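Local coordinates for protein putative sortase (Streptococcus pneumoniae, PDB 2W1J) that probably links pilin subunits covalently, acting as a cysteine transpeptidase of the sortase family in building the pneumococcal pilus fibre, at residues Gln4-Phe9 with Met66-Ile71; Leu35-Ser40 with Asp162-Pro167; Glu47-Gly52 with Thr84-Leu89; Ala57-Ile62 with Thr99-Gly104; Val152-Pro157 with Asn183-Leu188. All blocks are in the same frame, centred on the assembly; numbering follows the deposited sequence.

Contact 1 of 5, residues Gln4-Phe9 with Met66-Ile71; sequences QQIADF and MGHVEI
His68 turns its CG into the position between its own backbone N and carbonyl carbon (chi1 50°), which raises the imidazole off strand 66-71 toward helix 5-9. There it meets Phe9, whose CG lies anti to the backbone N (chi1 -179°) and so carries the benzyl group down from the helix, one turn beyond Ile6. The two aliphatic branches of Ile6 share the imidazole between them. CG1 sits 3.5 Å from His68 CG, at the root of the ring, while CG2 lies over the same ring face, 3.8 Å from the ring centroid and displaced toward the CE1-NE2 rim: a CH-pi contact. Phe9 approaches the imidazole differently, bringing CD2 in near the imidazole plane, at the edge, 3.7 Å from His68 CD2. With the planes at 82° and the centroids 5.7 Å apart, the pair is an oblique meeting of two rings. The phenyl face is turned instead to the backbone, where it rests on Gly67 CA in a second CH-pi contact, 3.8 Å from the ring centroid.

Both imidazole nitrogens are engaged beyond the two segments, ND1 with Asp77 and NE2 with Asp10, and His139 stacks on the same ring. Ile6 and Phe9 thus meet the first strand of the sortase sheet by apolar and CH-pi contact, while Asp8, bound to Arg65, and Asp10 add polar ties from the same helix. Two carboxylates fix the rotation of the imidazole, and such surroundings would probably stabilise a protonated, positively charged His68.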
# COMPACT_ATOMS: atom_id res chain seq x y z
N GLN A 4 -1.17 7.18 17.56
CA GLN A 4 -1.59 8.56 17.16
C GLN A 4 -1.97 8.65 15.68
O GLN A 4 -3.07 9.09 15.34
CB GLN A 4 -0.49 9.57 17.49
CG GLN A 4 -0.24 9.76 18.97
CD GLN A 4 0.70 10.93 19.26
OE1 GLN A 4 1.10 11.66 18.36
NE2 GLN A 4 1.05 11.10 20.53
N GLN A 5 -1.05 8.24 14.81
CA GLN A 5 -1.29 8.26 13.37
C GLN A 5 -2.43 7.32 12.98
O GLN A 5 -3.44 7.76 12.42
CB GLN A 5 -0.02 7.88 12.60
CG GLN A 5 1.15 8.83 12.80
CD GLN A 5 0.94 10.17 12.13
OE1 GLN A 5 0.35 10.25 11.05
NE2 GLN A 5 1.44 11.23 12.76
N ILE A 6 -2.26 6.03 13.27
CA ILE A 6 -3.30 5.05 12.99
C ILE A 6 -4.51 5.30 13.88
O ILE A 6 -5.65 5.23 13.42
CB ILE A 6 -2.79 3.60 13.19
CG1 ILE A 6 -2.13 3.08 11.91
CG2 ILE A 6 -3.93 2.67 13.58
CD1 ILE A 6 -0.64 3.15 11.92
N ALA A 7 -4.25 5.63 15.14
CA ALA A 7 -5.33 5.97 16.06
C ALA A 7 -6.17 7.12 15.51
O ALA A 7 -7.40 7.06 15.54
CB ALA A 7 -4.76 6.34 17.42
N ASP A 8 -5.50 8.15 15.02
CA ASP A 8 -6.20 9.30 14.44
C ASP A 8 -7.08 8.89 13.27
O ASP A 8 -8.23 9.33 13.15
CB ASP A 8 -5.20 10.37 13.98
CG ASP A 8 -5.89 11.57 13.34
OD1 ASP A 8 -6.53 12.35 14.07
OD2 ASP A 8 -5.78 11.73 12.10
N PHE A 9 -6.54 8.04 12.40
CA PHE A 9 -7.30 7.58 11.24
C PHE A 9 -8.55 6.80 11.63
O PHE A 9 -9.64 7.07 11.13
CB PHE A 9 -6.43 6.74 10.31
CG PHE A 9 -7.16 6.27 9.09
CD1 PHE A 9 -7.17 7.04 7.94
CD2 PHE A 9 -7.87 5.08 9.10
CE1 PHE A 9 -7.86 6.63 6.81
CE2 PHE A 9 -8.57 4.65 7.97
CZ PHE A 9 -8.55 5.43 6.83
N MET A 66 -4.40 7.74 3.66
CA MET A 66 -5.44 7.02 2.93
C MET A 66 -5.82 5.70 3.59
O MET A 66 -6.69 4.97 3.11
CB MET A 66 -5.05 6.80 1.46
CG MET A 66 -4.17 5.59 1.23
SD MET A 66 -3.93 5.25 -0.54
CE MET A 66 -2.91 6.66 -1.00
N GLY A 67 -5.19 5.39 4.72
CA GLY A 67 -5.53 4.19 5.47
C GLY A 67 -4.30 3.65 6.18
O GLY A 67 -3.36 4.40 6.45
N HIS A 68 -4.33 2.37 6.53
CA HIS A 68 -3.16 1.74 7.10
C HIS A 68 -3.06 0.28 6.71
O HIS A 68 -4.06 -0.33 6.32
CB HIS A 68 -3.00 1.95 8.63
CG HIS A 68 -4.21 1.65 9.45
ND1 HIS A 68 -4.28 0.58 10.32
CD2 HIS A 68 -5.35 2.36 9.64
CE1 HIS A 68 -5.43 0.60 10.95
NE2 HIS A 68 -6.11 1.67 10.57
N VAL A 69 -1.84 -0.23 6.75
CA VAL A 69 -1.58 -1.63 6.46
C VAL A 69 -1.14 -2.32 7.75
O VAL A 69 -0.17 -1.91 8.39
CB VAL A 69 -0.51 -1.80 5.34
CG1 VAL A 69 0.79 -1.07 5.67
CG2 VAL A 69 -0.30 -3.27 5.01
N GLU A 70 -1.88 -3.35 8.11
CA GLU A 70 -1.70 -4.06 9.37
C GLU A 70 -1.22 -5.48 9.07
O GLU A 70 -1.87 -6.21 8.31
CB GLU A 70 -3.05 -4.10 10.11
CG GLU A 70 -2.97 -4.76 11.48
CD GLU A 70 -4.34 -5.03 12.09
OE1 GLU A 70 -5.37 -4.79 11.42
OE2 GLU A 70 -4.36 -5.50 13.24
N ILE A 71 -0.09 -5.86 9.66
CA ILE A 71 0.45 -7.20 9.43
C ILE A 71 0.71 -7.80 10.81
O ILE A 71 1.81 -7.69 11.37
CB ILE A 71 1.75 -7.17 8.60
CG1 ILE A 71 1.66 -6.15 7.45
CG2 ILE A 71 2.08 -8.58 8.12
CD1 ILE A 71 2.99 -5.94 6.73

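Contact 2 of 5, residues Leu35-Ser40 with Asp162-Pro167; sequences LNNVVS and DLLIVP
Asn37 and Ile165 supply the polar link between two loops that have no regular secondary structure. Ile165 N donates to Asn37 OD1 at 2.9 Å, nearly straight at 173°, and arrives in the carbonyl plane of the amide on one of the oxygen's lone pairs. The other end of the amide works through water: Asn37 ND2 donates to a water 2.9 Å away, which in turn donates to Leu163 O at 2.7 Å. Since ND2 also binds Gly98 O, three partners hold the amide and fix which way round it lies. With CG anti to the backbone N (chi1 -171°), this side chain reaches straight out from an inverse gamma turn centred on its own residue.

The apolar contacts flank that amide. Leu35 CD2 meets Ile165 CD1 at 4.0 Å. Farther along, Val39 offers a single methyl, CG2, to both Leu163 CB and Leu164 CD2, each 4.1 Å away. Leu164 CD2 also rests against the main chain, 3.6 Å from Asn37 O, and the CG1 methylene of Ile165 packs 3.4 Å from Asn37 OD1, beside the hydrogen bond.

The loop following helix 18-33 is in this way fastened to the loop before strand 170-178, with Val39 further covered by Leu96 and Phe160. With no strand pairing between the two loops, one asparagine amide ties them: it grips a backbone N-H directly and a backbone carbonyl through water, flanked by methyls of Leu35, Val39 and Ile165.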
# COMPACT_ATOMS: atom_id res chain seq x y z
N LEU A 35 -7.97 3.64 -14.41
CA LEU A 35 -6.56 3.73 -14.09
C LEU A 35 -5.65 3.56 -15.30
O LEU A 35 -5.77 2.58 -16.05
CB LEU A 35 -6.20 2.67 -13.05
CG LEU A 35 -4.73 2.61 -12.65
CD1 LEU A 35 -4.34 3.84 -11.87
CD2 LEU A 35 -4.47 1.34 -11.83
N ASN A 36 -4.71 4.48 -15.47
CA ASN A 36 -3.58 4.28 -16.36
C ASN A 36 -2.53 3.48 -15.59
O ASN A 36 -1.78 4.04 -14.79
CB ASN A 36 -3.01 5.63 -16.82
CG ASN A 36 -1.84 5.46 -17.77
OD1 ASN A 36 -1.77 4.49 -18.52
ND2 ASN A 36 -0.92 6.42 -17.75
N ASN A 37 -2.50 2.18 -15.83
CA ASN A 37 -1.76 1.24 -14.98
C ASN A 37 -0.30 1.17 -15.43
O ASN A 37 0.14 0.18 -16.02
CB ASN A 37 -2.45 -0.13 -15.00
CG ASN A 37 -1.88 -1.12 -13.99
OD1 ASN A 37 -1.91 -2.33 -14.24
ND2 ASN A 37 -1.43 -0.64 -12.83
N VAL A 38 0.42 2.25 -15.16
CA VAL A 38 1.82 2.37 -15.52
C VAL A 38 2.57 2.82 -14.27
O VAL A 38 2.24 3.86 -13.69
CB VAL A 38 2.04 3.39 -16.66
CG1 VAL A 38 3.52 3.60 -16.92
CG2 VAL A 38 1.32 2.93 -17.92
N VAL A 39 3.55 2.03 -13.86
CA VAL A 39 4.21 2.31 -12.60
C VAL A 39 5.04 3.58 -12.70
O VAL A 39 5.84 3.74 -13.62
CB VAL A 39 5.05 1.13 -12.10
CG1 VAL A 39 5.99 1.58 -10.99
CG2 VAL A 39 4.12 0.04 -11.59
N SER A 40 4.80 4.48 -11.76
CA SER A 40 5.46 5.78 -11.75
C SER A 40 6.98 5.66 -11.83
O SER A 40 7.63 6.34 -12.61
CB SER A 40 5.03 6.57 -10.51
OG SER A 40 5.05 5.73 -9.36
N ASP A 162 5.56 -7.46 -12.25
CA ASP A 162 4.84 -8.14 -11.19
C ASP A 162 4.02 -7.18 -10.34
O ASP A 162 3.43 -7.62 -9.34
CB ASP A 162 5.82 -8.89 -10.29
CG ASP A 162 6.68 -9.84 -11.07
OD1 ASP A 162 6.14 -10.84 -11.60
OD2 ASP A 162 7.90 -9.60 -11.18
N LEU A 163 4.01 -5.90 -10.70
CA LEU A 163 3.31 -4.87 -9.95
C LEU A 163 2.05 -4.40 -10.65
O LEU A 163 1.34 -3.53 -10.14
CB LEU A 163 4.23 -3.66 -9.72
CG LEU A 163 5.51 -3.98 -8.96
CD1 LEU A 163 6.35 -2.71 -8.79
CD2 LEU A 163 5.21 -4.60 -7.61
N LEU A 164 1.78 -4.95 -11.83
CA LEU A 164 0.66 -4.50 -12.65
C LEU A 164 -0.59 -5.32 -12.38
O LEU A 164 -0.54 -6.41 -11.81
CB LEU A 164 1.05 -4.59 -14.13
CG LEU A 164 2.25 -3.74 -14.53
CD1 LEU A 164 2.54 -3.94 -16.01
CD2 LEU A 164 2.02 -2.26 -14.21
N ILE A 165 -1.74 -4.80 -12.81
CA ILE A 165 -3.00 -5.52 -12.64
C ILE A 165 -2.94 -6.86 -13.36
O ILE A 165 -2.48 -6.94 -14.50
CB ILE A 165 -4.19 -4.68 -13.16
CG1 ILE A 165 -4.42 -3.49 -12.22
CG2 ILE A 165 -5.44 -5.52 -13.30
CD1 ILE A 165 -5.35 -2.44 -12.81
N VAL A 166 -3.42 -7.90 -12.68
CA VAL A 166 -3.66 -9.19 -13.31
C VAL A 166 -5.17 -9.35 -13.43
O VAL A 166 -5.86 -9.43 -12.43
CB VAL A 166 -3.07 -10.34 -12.47
CG1 VAL A 166 -3.26 -11.67 -13.19
CG2 VAL A 166 -1.60 -10.09 -12.15
N PRO A 167 -5.70 -9.36 -14.67
CA PRO A 167 -7.15 -9.52 -14.81
C PRO A 167 -7.68 -10.75 -14.07
O PRO A 167 -7.08 -11.82 -14.14
CB PRO A 167 -7.33 -9.69 -16.32
CG PRO A 167 -6.15 -8.99 -16.91
CD PRO A 167 -5.01 -9.23 -15.97
O HOH W 1 -1.02 -2.25 -10.44

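Contact 3 of 5, residues Glu47-Gly52 with Thr84-Leu89; sequences EMKKKG and TAEEVL
The carboxylate of Glu86 has the side chain of Lys50 lying to one side of its plane and reaching obliquely past both oxygens: CD comes 3.8 Å from Glu86 OE2, and NZ ends 3.7 Å from Glu86 OE1 in a long salt bridge. The stronger partner of that ammonium is Glu46. Lys49 crosses Glu86 at about a right angle and brings its CE to 3.7 Å from OE1, a methylene near the carboxylate plane.

A second flat group, the peptide of Lys49, receives the direct hydrogen bond of the contact. Glu86 N donates to Lys49 O at 2.9 Å, with the donor tilted 15° from the carbonyl plane. Glu86 turns its CG between backbone N and carbonyl carbon (chi1 64°), which folds the side chain back over this bond and sets CG 3.3 Å from Lys49 O. Beside it, Ala85 packs its methyl 3.6 Å from Lys51 O. At the buried end a water donates to Met48 O and also bonds Thr84 OG1, while Met48 CE touches that hydroxyl.

The C-terminal end of helix 46-49 meets the N-terminal end of helix 86-91, Ala85 holding the N-cap position. A carbonyl from the final turn of one helix takes up an N-H from the first turn of the next, groups that helix ends otherwise lack partners for. The negative charge of Glu86 at a helix start and the lysines around it should reinforce this join electrostatically.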
# COMPACT_ATOMS: atom_id res chain seq x y z
N GLU A 47 14.80 10.47 -8.78
CA GLU A 47 13.66 11.13 -9.40
C GLU A 47 12.39 10.94 -8.59
O GLU A 47 11.55 11.84 -8.50
CB GLU A 47 13.46 10.61 -10.83
CG GLU A 47 12.28 11.22 -11.57
CD GLU A 47 11.92 10.46 -12.83
OE1 GLU A 47 12.81 9.79 -13.39
OE2 GLU A 47 10.74 10.53 -13.25
N MET A 48 12.25 9.77 -7.97
CA MET A 48 11.04 9.47 -7.21
C MET A 48 11.11 10.03 -5.79
O MET A 48 10.11 10.51 -5.26
CB MET A 48 10.76 7.97 -7.20
CG MET A 48 10.49 7.40 -8.59
SD MET A 48 8.89 7.94 -9.25
CE MET A 48 7.78 7.06 -8.16
N LYS A 49 12.29 9.98 -5.18
CA LYS A 49 12.48 10.53 -3.84
C LYS A 49 12.07 12.00 -3.78
O LYS A 49 11.55 12.46 -2.76
CB LYS A 49 13.94 10.40 -3.39
CG LYS A 49 14.38 8.98 -3.04
CD LYS A 49 15.87 8.92 -2.73
CE LYS A 49 16.14 9.13 -1.24
NZ LYS A 49 15.88 7.89 -0.45
N LYS A 50 12.30 12.73 -4.87
CA LYS A 50 12.14 14.19 -4.87
C LYS A 50 10.81 14.65 -5.43
O LYS A 50 10.62 15.83 -5.71
CB LYS A 50 13.29 14.85 -5.64
CG LYS A 50 14.68 14.51 -5.13
CD LYS A 50 14.97 15.17 -3.79
CE LYS A 50 16.43 15.00 -3.39
NZ LYS A 50 16.80 13.57 -3.16
N LYS A 51 9.88 13.71 -5.60
CA LYS A 51 8.56 14.04 -6.14
C LYS A 51 7.80 14.99 -5.22
O LYS A 51 7.99 14.99 -4.01
CB LYS A 51 7.75 12.76 -6.35
CG LYS A 51 8.36 11.81 -7.36
CD LYS A 51 8.32 12.41 -8.76
CE LYS A 51 8.98 11.48 -9.77
NZ LYS A 51 9.04 12.10 -11.12
N GLY A 52 6.95 15.82 -5.81
CA GLY A 52 6.15 16.76 -5.04
C GLY A 52 5.04 16.02 -4.32
O GLY A 52 4.94 14.80 -4.39
N THR A 84 5.20 8.10 -3.12
CA THR A 84 6.34 7.43 -2.49
C THR A 84 7.51 8.39 -2.33
O THR A 84 8.66 7.95 -2.29
CB THR A 84 6.78 6.18 -3.29
OG1 THR A 84 6.98 6.52 -4.66
CG2 THR A 84 5.73 5.08 -3.20
N ALA A 85 7.22 9.68 -2.23
CA ALA A 85 8.26 10.68 -1.99
C ALA A 85 9.05 10.38 -0.72
O ALA A 85 8.56 9.71 0.19
CB ALA A 85 7.64 12.07 -1.92
N GLU A 86 10.27 10.91 -0.63
CA GLU A 86 11.13 10.60 0.51
C GLU A 86 10.48 10.95 1.85
O GLU A 86 10.60 10.20 2.81
CB GLU A 86 12.52 11.24 0.37
CG GLU A 86 12.54 12.75 0.35
CD GLU A 86 13.89 13.30 -0.04
OE1 GLU A 86 14.83 12.49 -0.26
OE2 GLU A 86 14.03 14.53 -0.12
N GLU A 87 9.77 12.08 1.90
CA GLU A 87 9.10 12.49 3.13
C GLU A 87 8.05 11.47 3.57
O GLU A 87 7.90 11.19 4.76
CB GLU A 87 8.46 13.87 2.96
CG GLU A 87 9.45 14.99 2.71
CD GLU A 87 9.69 15.27 1.24
OE1 GLU A 87 9.56 14.35 0.41
OE2 GLU A 87 10.02 16.43 0.90
N VAL A 88 7.33 10.90 2.61
CA VAL A 88 6.29 9.91 2.91
C VAL A 88 6.91 8.65 3.52
O VAL A 88 6.44 8.16 4.55
CB VAL A 88 5.45 9.57 1.66
CG1 VAL A 88 4.76 8.21 1.81
CG2 VAL A 88 4.43 10.67 1.40
N LEU A 89 7.98 8.16 2.91
CA LEU A 89 8.60 6.93 3.40
C LEU A 89 9.34 7.11 4.73
O LEU A 89 9.65 6.15 5.42
CB LEU A 89 9.53 6.32 2.34
CG LEU A 89 8.84 5.94 1.03
CD1 LEU A 89 9.79 5.19 0.11
CD2 LEU A 89 7.60 5.10 1.29
O HOH W 2 7.86 8.96 -5.32
O HOH W 3 9.97 14.90 -2.18

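Contact 4 of 5, residues Ala57-Ile62 with Thr99-Gly104; sequences ARMLEI and TSLPIG
Leu60 and Leu101 cross obliquely where a short 3-10 turn, residues 58-60, faces the loop that leads into strand 108-113 of the sortase beta-barrel. Leu60 CD1 is the central methyl. It lies 3.9 Å from Leu101 CB, and at the same distance from Ile103 CG2, a side chain it meets at about a right angle; Pro102 CD borders it at 4.2 Å. The leucine thus enters a shallow angle formed by three consecutive residues, bent together by an inverse gamma turn centred on Pro102. The turn probably helps both Leu101 and Ile103 to face Leu60.

Leu101, with CG anti to its carbonyl carbon (chi1 -62°), splits its two methyls between different neighbours. CD2 goes to the Ala57 methyl at 3.9 Å, whereas CD1 faces Met59. That second pair reaches out tip to tip, the methionine chain bent at chi2 and chi3. Phe31 of helix 18-33 also covers Leu101, and Met66 of strand 65-71 touches Ala57, Leu60 and Pro102, so the cluster joins a helix, two loops and the sheet. At its outer margin, Met59 SD stands 3.9 Å from Leu101 CD1.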
# COMPACT_ATOMS: atom_id res chain seq x y z
N ALA A 57 -5.10 10.83 -4.57
CA ALA A 57 -5.88 9.99 -3.67
C ALA A 57 -6.62 10.78 -2.60
O ALA A 57 -7.03 10.22 -1.58
CB ALA A 57 -4.97 8.94 -3.01
N ARG A 58 -6.84 12.07 -2.83
CA ARG A 58 -7.48 12.93 -1.83
C ARG A 58 -8.82 12.38 -1.34
O ARG A 58 -9.18 12.55 -0.18
CB ARG A 58 -7.62 14.37 -2.33
CG ARG A 58 -6.30 15.10 -2.49
CD ARG A 58 -6.52 16.55 -2.87
NE ARG A 58 -6.98 17.33 -1.72
CZ ARG A 58 -7.45 18.57 -1.80
NH1 ARG A 58 -7.51 19.19 -2.98
NH2 ARG A 58 -7.85 19.20 -0.70
N MET A 59 -9.57 11.74 -2.23
CA MET A 59 -10.89 11.23 -1.87
C MET A 59 -10.83 10.17 -0.76
O MET A 59 -11.80 10.00 -0.02
CB MET A 59 -11.64 10.69 -3.09
CG MET A 59 -11.28 9.27 -3.51
SD MET A 59 -9.62 9.09 -4.20
CE MET A 59 -9.85 9.63 -5.89
N LEU A 60 -9.70 9.48 -0.64
CA LEU A 60 -9.55 8.41 0.34
C LEU A 60 -8.90 8.90 1.64
O LEU A 60 -8.78 8.15 2.61
CB LEU A 60 -8.71 7.27 -0.24
CG LEU A 60 -9.42 6.42 -1.30
CD1 LEU A 60 -8.51 5.29 -1.76
CD2 LEU A 60 -10.73 5.85 -0.73
N GLU A 61 -8.51 10.17 1.67
CA GLU A 61 -7.65 10.66 2.74
C GLU A 61 -8.41 11.29 3.89
O GLU A 61 -9.35 12.04 3.68
CB GLU A 61 -6.64 11.67 2.21
CG GLU A 61 -5.60 11.04 1.32
CD GLU A 61 -4.66 12.06 0.71
OE1 GLU A 61 -4.80 13.26 1.01
OE2 GLU A 61 -3.79 11.65 -0.08
N ILE A 62 -7.98 10.96 5.11
CA ILE A 62 -8.30 11.73 6.30
C ILE A 62 -6.99 12.27 6.85
O ILE A 62 -6.09 11.50 7.20
CB ILE A 62 -8.96 10.87 7.40
CG1 ILE A 62 -10.22 10.17 6.87
CG2 ILE A 62 -9.27 11.73 8.62
CD1 ILE A 62 -10.91 9.31 7.92
N THR A 99 -0.52 2.34 -9.60
CA THR A 99 -1.20 1.11 -9.18
C THR A 99 -2.59 1.44 -8.62
O THR A 99 -2.91 2.60 -8.37
CB THR A 99 -0.35 0.27 -8.17
OG1 THR A 99 -0.35 0.86 -6.86
CG2 THR A 99 1.08 0.11 -8.70
N SER A 100 -3.42 0.42 -8.43
CA SER A 100 -4.80 0.65 -7.98
C SER A 100 -4.82 1.27 -6.59
O SER A 100 -3.99 0.92 -5.73
CB SER A 100 -5.54 -0.68 -7.90
OG SER A 100 -5.47 -1.42 -9.11
N LEU A 101 -5.79 2.15 -6.35
CA LEU A 101 -6.06 2.57 -4.98
C LEU A 101 -6.50 1.38 -4.14
O LEU A 101 -7.12 0.43 -4.67
CB LEU A 101 -7.15 3.63 -4.96
CG LEU A 101 -6.83 4.92 -5.70
CD1 LEU A 101 -8.05 5.82 -5.72
CD2 LEU A 101 -5.66 5.62 -5.02
N PRO A 102 -6.19 1.41 -2.83
CA PRO A 102 -6.42 0.24 -1.98
C PRO A 102 -7.87 0.16 -1.52
O PRO A 102 -8.19 0.35 -0.34
CB PRO A 102 -5.46 0.48 -0.81
CG PRO A 102 -5.38 1.98 -0.72
CD PRO A 102 -5.41 2.46 -2.15
N ILE A 103 -8.74 -0.17 -2.47
CA ILE A 103 -10.16 -0.39 -2.22
C ILE A 103 -10.63 -1.76 -2.71
O ILE A 103 -11.81 -2.10 -2.58
CB ILE A 103 -11.04 0.71 -2.84
CG1 ILE A 103 -10.89 0.71 -4.37
CG2 ILE A 103 -10.67 2.06 -2.26
CD1 ILE A 103 -11.89 1.61 -5.11
N GLY A 104 -9.72 -2.56 -3.24
CA GLY A 104 -10.05 -3.92 -3.69
C GLY A 104 -10.96 -3.96 -4.89
O GLY A 104 -11.29 -2.92 -5.48

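Contact 5 of 5, residues Val152-Pro157 with Asn183-Leu188; sequences VKVIEP and NTHRLL
Lys153 and Leu188 form one hydrogen-bonded antiparallel pair and Ile155 and Arg186 the next, with the non-hydrogen-bonded pair Val154-Leu187 between them. The strand axes run 4.7 Å apart at 163°. Four backbone bonds result, all close to 2.9 Å as in Leu188 N to Lys153 O. Thr184 and His185 both face Thr178 of the neighbouring strand, a classic beta bulge.

On the face of Val154 and Leu187, Val152 CG1 packs 3.6 Å from Leu187 CD1. The other face carries Ile155, whose side chain crosses that of Arg186 at about a right angle, CG1 3.7 Å from Arg186 CB, and whose CG2 meets Leu188 CD1.

Arg186 bends at chi2 (-68°) and lays its guanidinium across Pro157: CG of the proline ring stands 3.5 Å above the plane, over its centre. Within its own segment, NH1 donates to Asn183 O at 3.0 Å and to His185 O at 2.9 Å, both carbonyls lying near the guanidinium plane but each approached from above its own plane. NH2 forms a salt bridge with Asp42, whose loop, also bringing Trp44 to this arginine, is probably the lid of class C sortases.

This arginine also touches Cys177, and by its place in the sequence it is probably the arginine of the sortase Cys-His-Arg site. A proline against one face, two carbonyls and a carboxylate together fix its rotation beside the cysteine.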
# COMPACT_ATOMS: atom_id res chain seq x y z
N VAL A 152 6.04 -14.63 -2.86
CA VAL A 152 7.10 -13.73 -2.42
C VAL A 152 8.21 -13.85 -3.46
O VAL A 152 8.62 -14.95 -3.81
CB VAL A 152 7.63 -14.12 -1.04
CG1 VAL A 152 8.79 -13.20 -0.64
CG2 VAL A 152 6.49 -14.06 -0.01
N LYS A 153 8.68 -12.72 -3.98
CA LYS A 153 9.72 -12.80 -4.98
C LYS A 153 10.67 -11.62 -4.91
O LYS A 153 10.35 -10.57 -4.34
CB LYS A 153 9.16 -13.01 -6.38
CG LYS A 153 8.50 -11.80 -6.97
CD LYS A 153 7.85 -12.14 -8.33
CE LYS A 153 8.87 -12.44 -9.40
NZ LYS A 153 8.25 -12.85 -10.70
N VAL A 154 11.84 -11.83 -5.50
CA VAL A 154 12.86 -10.80 -5.58
C VAL A 154 13.01 -10.34 -7.03
O VAL A 154 13.07 -11.17 -7.94
CB VAL A 154 14.20 -11.31 -5.01
CG1 VAL A 154 15.29 -10.26 -5.15
CG2 VAL A 154 14.02 -11.71 -3.55
N ILE A 155 13.04 -9.03 -7.24
CA ILE A 155 13.17 -8.46 -8.59
C ILE A 155 14.27 -7.41 -8.62
O ILE A 155 14.70 -6.90 -7.57
CB ILE A 155 11.84 -7.75 -9.03
CG1 ILE A 155 11.50 -6.61 -8.08
CG2 ILE A 155 10.69 -8.74 -9.14
CD1 ILE A 155 10.46 -5.61 -8.61
N GLU A 156 14.71 -7.06 -9.82
CA GLU A 156 15.54 -5.87 -9.95
C GLU A 156 14.64 -4.63 -9.91
O GLU A 156 13.45 -4.70 -10.23
CB GLU A 156 16.37 -5.90 -11.23
CG GLU A 156 15.52 -5.99 -12.46
CD GLU A 156 16.32 -6.11 -13.74
OE1 GLU A 156 17.42 -6.71 -13.71
OE2 GLU A 156 15.83 -5.60 -14.76
N PRO A 157 15.21 -3.49 -9.50
CA PRO A 157 14.39 -2.33 -9.15
C PRO A 157 13.50 -1.75 -10.24
O PRO A 157 12.49 -1.12 -9.92
CB PRO A 157 15.42 -1.31 -8.68
CG PRO A 157 16.50 -2.16 -8.08
CD PRO A 157 16.59 -3.34 -9.02
N ASN A 183 20.20 -4.02 -0.48
CA ASN A 183 19.26 -3.10 -1.13
C ASN A 183 19.43 -2.92 -2.63
O ASN A 183 18.93 -1.96 -3.21
CB ASN A 183 19.30 -1.73 -0.45
CG ASN A 183 18.87 -1.78 0.99
OD1 ASN A 183 18.13 -2.66 1.40
ND2 ASN A 183 19.35 -0.82 1.78
N THR A 184 20.07 -3.90 -3.26
CA THR A 184 20.28 -3.86 -4.70
C THR A 184 19.03 -4.30 -5.46
O THR A 184 18.91 -4.04 -6.66
CB THR A 184 21.43 -4.81 -5.07
OG1 THR A 184 21.24 -6.05 -4.39
CG2 THR A 184 22.79 -4.22 -4.66
N HIS A 185 18.11 -4.96 -4.76
CA HIS A 185 16.93 -5.56 -5.37
C HIS A 185 15.70 -5.14 -4.59
O HIS A 185 15.80 -4.34 -3.66
CB HIS A 185 17.10 -7.08 -5.41
CG HIS A 185 18.19 -7.51 -6.34
ND1 HIS A 185 19.52 -7.47 -5.99
CD2 HIS A 185 18.15 -7.90 -7.64
CE1 HIS A 185 20.25 -7.87 -7.02
NE2 HIS A 185 19.44 -8.13 -8.03
N ARG A 186 14.55 -5.67 -4.99
CA ARG A 186 13.31 -5.37 -4.28
C ARG A 186 12.62 -6.68 -3.91
O ARG A 186 12.67 -7.65 -4.68
CB ARG A 186 12.36 -4.51 -5.11
CG ARG A 186 13.00 -3.24 -5.68
CD ARG A 186 13.37 -2.23 -4.61
NE ARG A 186 14.04 -1.05 -5.16
CZ ARG A 186 15.33 -0.77 -5.03
NH1 ARG A 186 16.15 -1.59 -4.38
NH2 ARG A 186 15.82 0.35 -5.56
N LEU A 187 12.03 -6.70 -2.73
CA LEU A 187 11.24 -7.82 -2.24
C LEU A 187 9.77 -7.48 -2.42
O LEU A 187 9.32 -6.40 -2.01
CB LEU A 187 11.53 -8.04 -0.76
CG LEU A 187 10.78 -9.18 -0.07
CD1 LEU A 187 11.25 -10.51 -0.61
CD2 LEU A 187 10.97 -9.14 1.45
N LEU A 188 9.03 -8.41 -3.02
CA LEU A 188 7.60 -8.26 -3.29
C LEU A 188 6.86 -9.35 -2.53
O LEU A 188 7.06 -10.53 -2.82
CB LEU A 188 7.30 -8.46 -4.77
CG LEU A 188 7.89 -7.50 -5.79
CD1 LEU A 188 7.30 -7.72 -7.16
CD2 LEU A 188 7.75 -6.08 -5.36
O HOH W 4 11.31 -0.63 -7.08

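Contact 2 is the hub of the set. It touches contact 5 through the salt bridge from Lys153 NZ to Asp162 OD1 at 3.1 Å, contact 4 where Leu35 CD2 lies 3.7 Å from Ser100 N, and contact 3 where Ser40 meets Met48. Contact 4 passes the packing on to contact 1, Met66 SD lying 3.6 Å from Pro102 CD. Contacts 1 and 5 reach the same sheet on opposite sides of the chain's centre, their centres about 26 Å apart. The probable active site lies between contacts 5 and 3: Arg186 touches Cys177, the likely nucleophile, and Leu89 touches His115, its likely histidine partner.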